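Local coordinates for protein beta-phenylalanine aminotransferase (Variovorax paradoxus, PDB 4AO9) that transfers the amino group of beta-phenylalanine to a keto acid acceptor as a pyridoxal-5'-phosphate-dependent class III aminotransferase, at residues A[146-150]-A[317-322]; A[155-159]-A[282-286]. All blocks are in the same frame, centred on the assembly; numbering follows the deposited sequence.

Contact 1: residues A[146-150]-A[317-322]; sequences LRFTN and HSGTFN. With PLP (pyridoxal-5'-phosphate), chain D.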
loop_
_atom_site.group_PDB
_atom_site.type_symbol
_atom_site.label_atom_id
_atom_site.label_comp_id
_atom_site.label_asym_id
_atom_site.label_seq_id
_atom_site.Cartn_x
_atom_site.Cartn_y
_atom_site.Cartn_z
ATOM N N LEU A 146 -1.092 4.663 17.126
ATOM C CA LEU A 146 -0.770 4.539 15.704
ATOM C C LEU A 146 -1.893 3.850 14.959
ATOM O O LEU A 146 -2.808 3.297 15.576
ATOM C CB LEU A 146 0.531 3.748 15.503
ATOM C CG LEU A 146 0.605 2.299 16.002
ATOM C CD1 LEU A 146 -0.121 1.311 15.080
ATOM C CD2 LEU A 146 2.057 1.856 16.163
ATOM N N ARG A 147 -1.818 3.909 13.630
ATOM C CA ARG A 147 -2.589 3.028 12.754
ATOM C C ARG A 147 -1.643 2.421 11.724
ATOM O O ARG A 147 -0.641 3.038 11.358
ATOM C CB ARG A 147 -3.722 3.785 12.067
ATOM C CG ARG A 147 -4.813 4.240 13.035
ATOM C CD ARG A 147 -5.826 5.101 12.346
ATOM N NE ARG A 147 -6.734 4.363 11.466
ATOM C CZ ARG A 147 -7.934 3.894 11.798
ATOM N NH1 ARG A 147 -8.414 4.004 13.040
ATOM N NH2 ARG A 147 -8.663 3.297 10.862
ATOM N N PHE A 148 -1.962 1.216 11.266
ATOM C CA PHE A 148 -1.174 0.532 10.245
ATOM C C PHE A 148 -1.679 0.843 8.846
ATOM O O PHE A 148 -2.879 1.077 8.626
ATOM C CB PHE A 148 -1.240 -0.980 10.453
ATOM C CG PHE A 148 -0.649 -1.432 11.752
ATOM C CD1 PHE A 148 0.716 -1.304 11.989
ATOM C CD2 PHE A 148 -1.451 -2.020 12.716
ATOM C CE1 PHE A 148 1.273 -1.743 13.193
ATOM C CE2 PHE A 148 -0.902 -2.459 13.929
ATOM C CZ PHE A 148 0.450 -2.312 14.168
ATOM N N THR A 149 -0.740 0.846 7.910
ATOM C CA THR A 149 -1.026 1.017 6.502
ATOM C C THR A 149 -0.331 -0.100 5.725
ATOM O O THR A 149 0.342 -0.960 6.313
ATOM C CB THR A 149 -0.529 2.387 5.994
ATOM O OG1 THR A 149 0.896 2.446 6.156
ATOM C CG2 THR A 149 -1.161 3.530 6.771
ATOM N N ASN A 150 -0.448 -0.060 4.403
ATOM C CA ASN A 150 0.154 -1.095 3.569
ATOM C C ASN A 150 1.492 -0.737 2.955
ATOM O O ASN A 150 2.084 -1.532 2.220
ATOM C CB ASN A 150 -0.841 -1.485 2.478
ATOM C CG ASN A 150 -2.158 -1.892 3.062
ATOM O OD1 ASN A 150 -2.244 -2.940 3.707
ATOM N ND2 ASN A 150 -3.161 -1.023 2.963
ATOM N N HIS A 317 -10.122 6.185 8.092
ATOM C CA HIS A 317 -8.924 5.648 7.471
ATOM C C HIS A 317 -9.171 4.191 7.090
ATOM O O HIS A 317 -9.139 3.290 7.931
ATOM C CB HIS A 317 -7.692 5.808 8.363
ATOM C CG HIS A 317 -6.530 4.988 7.907
ATOM N ND1 HIS A 317 -5.796 4.201 8.766
ATOM C CD2 HIS A 317 -5.993 4.805 6.675
ATOM C CE1 HIS A 317 -4.842 3.584 8.091
ATOM N NE2 HIS A 317 -4.952 3.920 6.814
ATOM N N SER A 318 -9.428 3.981 5.806
ATOM C CA SER A 318 -9.746 2.665 5.285
ATOM C C SER A 318 -8.508 1.968 4.706
ATOM O O SER A 318 -7.388 2.517 4.707
ATOM C CB SER A 318 -10.862 2.795 4.243
ATOM O OG SER A 318 -10.462 3.685 3.206
ATOM N N GLY A 319 -8.671 0.722 4.264
ATOM C CA GLY A 319 -7.568 -0.015 3.635
ATOM C C GLY A 319 -7.561 -1.504 3.943
ATOM O O GLY A 319 -7.371 -1.909 5.084
ATOM N N THR A 320 -7.707 -2.318 2.906
ATOM C CA THR A 320 -8.033 -3.731 3.033
ATOM C C THR A 320 -7.023 -4.540 3.844
ATOM O O THR A 320 -7.411 -5.317 4.726
ATOM C CB THR A 320 -8.240 -4.340 1.647
ATOM O OG1 THR A 320 -9.268 -3.601 0.988
ATOM C CG2 THR A 320 -8.686 -5.798 1.751
ATOM N N PHE A 321 -5.740 -4.350 3.563
ATOM C CA PHE A 321 -4.725 -5.233 4.119
ATOM C C PHE A 321 -4.014 -4.686 5.362
ATOM O O PHE A 321 -3.074 -5.314 5.856
ATOM C CB PHE A 321 -3.755 -5.708 3.016
ATOM C CG PHE A 321 -4.440 -6.459 1.905
ATOM C CD1 PHE A 321 -4.833 -7.786 2.085
ATOM C CD2 PHE A 321 -4.709 -5.825 0.686
ATOM C CE1 PHE A 321 -5.489 -8.488 1.060
ATOM C CE2 PHE A 321 -5.362 -6.520 -0.346
ATOM C CZ PHE A 321 -5.748 -7.847 -0.149
ATOM N N ASN A 322 -4.500 -3.563 5.893
ATOM C CA ASN A 322 -3.750 -2.825 6.931
ATOM C C ASN A 322 -3.367 -3.649 8.140
ATOM O O ASN A 322 -2.248 -3.510 8.656
ATOM C CB ASN A 322 -4.520 -1.594 7.410
ATOM C CG ASN A 322 -4.871 -0.651 6.290
ATOM O OD1 ASN A 322 -5.078 -1.070 5.156
ATOM N ND2 ASN A 322 -4.969 0.622 6.607
HETATM N N1 PLP D . -11.524 0.728 -5.183
HETATM C C2 PLP D . -12.536 -0.106 -4.913
HETATM C C2A PLP D . -13.709 -0.090 -5.900
HETATM C C3 PLP D . -12.483 -0.959 -3.811
HETATM O O3 PLP D . -13.433 -1.727 -3.586
HETATM C C4 PLP D . -11.366 -0.930 -2.955
HETATM C C4A PLP D . -11.215 -1.832 -1.729
HETATM C C5 PLP D . -10.358 -0.015 -3.267
HETATM C C6 PLP D . -10.456 0.808 -4.383
HETATM C C5A PLP D . -9.121 0.124 -2.364
HETATM O O4P PLP D . -8.250 -0.917 -2.297
HETATM P P PLP D . -7.319 -0.983 -0.968
HETATM O O1P PLP D . -6.394 -2.211 -1.253
HETATM O O2P PLP D . -8.244 -1.242 0.243
HETATM O O3P PLP D . -6.528 0.289 -0.865
HETATM O O HOH W 1 0.191 -3.648 7.226
#
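Arg147 NE donates to His317 ND1 over 2.9 Å, and the bond is nearly straight at 170°. It lies in both the imidazole plane and the guanidinium plane, although the two planes are steeply inclined to each other. The contact ties strand 145-149, outermost within its chain in the large seven-stranded sheet, to the loop before helix 325-337, in the fold type I architecture of class III aminotransferases. Arg147 grips side-on. Its NH2 reaches His317 O at 3.0 Å on a carbonyl lone pair and also bonds Asn59 of the second subunit. With CG of His317 opposite the backbone N (chi1 166°), the ring is carried toward the strand. There CE1 comes edge-on to Phe148 O, and Thr149 CG2 lies obliquely by the ring.

Further along, Phe148 O takes a weak bond from Asn322 ND2 at 2.9 Å. The oxygen of the same amide, Asn322 OD1, accepts Asn150 ND2 at 2.9 Å. The two amides are almost perpendicular, 82° apart, and the donor sits above the carbonyl plane of Asn322 instead of on a lone pair. Asn322 thus joins the last part of the strand, at Phe148, to Asn150 just after it. A water joins Thr149 O to Asn322 O, 2.8 Å from each.

Between the two anchors the loop reaches a cofactor phosphate that Gly152 and Thr153 of the second subunit also bind, so this active site is built across the dimer interface. The phosphate oxygen O2P is held by Thr320 N at 2.9 Å and by Thr320 OG1 at 2.7 Å.

Contact 2: residues A[155-159]-A[282-286]; sequences ANLMA and LTTLG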
loop_
_atom_site.group_PDB
_atom_site.type_symbol
_atom_site.label_atom_id
_atom_site.label_comp_id
_atom_site.label_asym_id
_atom_site.label_seq_id
_atom_site.Cartn_x
_atom_site.Cartn_y
_atom_site.Cartn_z
ATOM N N ALA A 155 1.499 5.608 4.713
ATOM C CA ALA A 155 1.683 6.174 6.057
ATOM C C ALA A 155 1.912 7.684 5.969
ATOM O O ALA A 155 1.303 8.477 6.717
ATOM C CB ALA A 155 2.829 5.498 6.768
ATOM N N ASN A 156 2.773 8.089 5.048
ATOM C CA ASN A 156 3.024 9.528 4.866
ATOM C C ASN A 156 1.801 10.272 4.339
ATOM O O ASN A 156 1.506 11.385 4.798
ATOM C CB ASN A 156 4.241 9.748 3.976
ATOM C CG ASN A 156 5.533 9.547 4.723
ATOM O OD1 ASN A 156 5.668 9.972 5.879
ATOM N ND2 ASN A 156 6.499 8.904 4.074
ATOM N N LEU A 157 1.065 9.669 3.404
ATOM C CA LEU A 157 -0.177 10.291 2.928
ATOM C C LEU A 157 -1.149 10.521 4.081
ATOM O O LEU A 157 -1.770 11.594 4.185
ATOM C CB LEU A 157 -0.843 9.440 1.840
ATOM C CG LEU A 157 -0.174 9.523 0.466
ATOM C CD1 LEU A 157 -0.710 8.431 -0.456
ATOM C CD2 LEU A 157 -0.356 10.917 -0.173
ATOM N N MET A 158 -1.281 9.526 4.955
ATOM C CA MET A 158 -2.199 9.652 6.065
ATOM C C MET A 158 -1.733 10.643 7.100
ATOM O O MET A 158 -2.555 11.365 7.663
ATOM C CB MET A 158 -2.491 8.298 6.710
ATOM C CG MET A 158 -3.178 7.301 5.790
ATOM S SD MET A 158 -4.605 7.920 4.861
ATOM C CE MET A 158 -5.681 8.522 6.163
ATOM N N ALA A 159 -0.429 10.674 7.373
ATOM C CA ALA A 159 0.112 11.663 8.312
ATOM C C ALA A 159 -0.164 13.080 7.829
ATOM O O ALA A 159 -0.562 13.945 8.614
ATOM C CB ALA A 159 1.594 11.455 8.520
ATOM N N LEU A 282 4.047 13.805 14.829
ATOM C CA LEU A 282 3.758 12.494 14.237
ATOM C C LEU A 282 5.056 11.902 13.725
ATOM O O LEU A 282 6.022 12.637 13.447
ATOM C CB LEU A 282 2.753 12.585 13.076
ATOM C CG LEU A 282 1.359 13.133 13.400
ATOM C CD1 LEU A 282 0.594 13.375 12.103
ATOM C CD2 LEU A 282 0.574 12.188 14.301
ATOM N N THR A 283 5.058 10.577 13.580
ATOM C CA THR A 283 6.171 9.832 13.033
ATOM C C THR A 283 5.594 8.786 12.092
ATOM O O THR A 283 4.590 8.141 12.414
ATOM C CB THR A 283 6.934 9.119 14.154
ATOM O OG1 THR A 283 7.481 10.111 15.037
ATOM C CG2 THR A 283 8.074 8.260 13.591
ATOM N N THR A 284 6.246 8.605 10.947
ATOM C CA THR A 284 5.877 7.510 10.054
ATOM C C THR A 284 6.967 6.440 10.053
ATOM O O THR A 284 8.158 6.730 10.245
ATOM C CB THR A 284 5.575 8.004 8.641
ATOM O OG1 THR A 284 6.714 8.712 8.131
ATOM C CG2 THR A 284 4.348 8.938 8.662
ATOM N N LEU A 285 6.519 5.195 9.877
ATOM C CA LEU A 285 7.366 4.009 9.908
ATOM C C LEU A 285 7.026 3.107 8.733
ATOM O O LEU A 285 5.943 3.195 8.156
ATOM C CB LEU A 285 7.111 3.230 11.202
ATOM C CG LEU A 285 7.404 3.933 12.519
ATOM C CD1 LEU A 285 6.864 3.071 13.665
ATOM C CD2 LEU A 285 8.896 4.179 12.694
ATOM N N GLY A 286 7.962 2.229 8.388
ATOM C CA GLY A 286 7.738 1.286 7.310
ATOM C C GLY A 286 8.884 0.319 7.177
ATOM O O GLY A 286 9.613 0.035 8.140
#
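The carboxamide of Asn156 is the flat group of this contact, and the side chain of Thr284 meets it at its oxygen, crossing at about a right angle. Thr284 OG1 donates to Asn156 OD1 over 2.8 Å, from a position tilted 34° out of the carbonyl plane. The methyl of the same threonine lies close too, with CG2 3.2 Å from Asn156 OD1. At the nitrogen end, ND2 bonds His180 O and Asp260 OD2. The amide is therefore held at both ends, which fixes its flip and its rotation beside the cofactor.

Thr284 has OG1 between its backbone N and carbonyl carbon (chi1 57°). This turns the hydroxyl to the amide and lays CG2 against the helix. CG2 sits 3.6 Å from Ala155 O and 3.7 Å from Ala159 CB. The two alanines, one helical turn apart, face the strand and allow close packing. Ala155 CB is 4.2 Å from Thr284 CB, and Ala159 CB is 4.2 Å from Leu282 CD1. The segments run nearly antiparallel, at 164°, with their axes 8.4 Å apart.

With an alanine at Asn156 the carboxamide is gone, and the Thr284 hydroxyl would probably lose its acceptor while His180 O and Asp260 OD2 lose a donor.

Thr284 also pairs through its backbone with Phe259 and Glu261, so it joins helix 152-167 to the neighbouring strand 256-260. Gly152, Thr153, Asn156 and Asp260 all belong to the pyridoxal-5'-phosphate pocket. A helix packed on the central sheet, with its N-terminal end at the cofactor, is characteristic of the large domain of fold type I aminotransferases.

In the fold
Of the strands of the large sheet, 145-149 comes first along the chain from the N terminus, and it carries the first half of contact 1. The chain then turns directly into helix 152-167, the first half of contact 2. Some 120 residues later, strand 282-286 returns to that helix and closes the inner loop. The chain runs on through strand 296-300 to 317-322, which closes the outer loop on strand 145-149. Contact 2 therefore lies wholly within the span of contact 1, and the two do not cross. Strand 296-300 sits between strands 145-149 and 282-286 in the sheet. The contacts meet where His317 CD2 packs on Met158 CE, and both adjoin the second subunit.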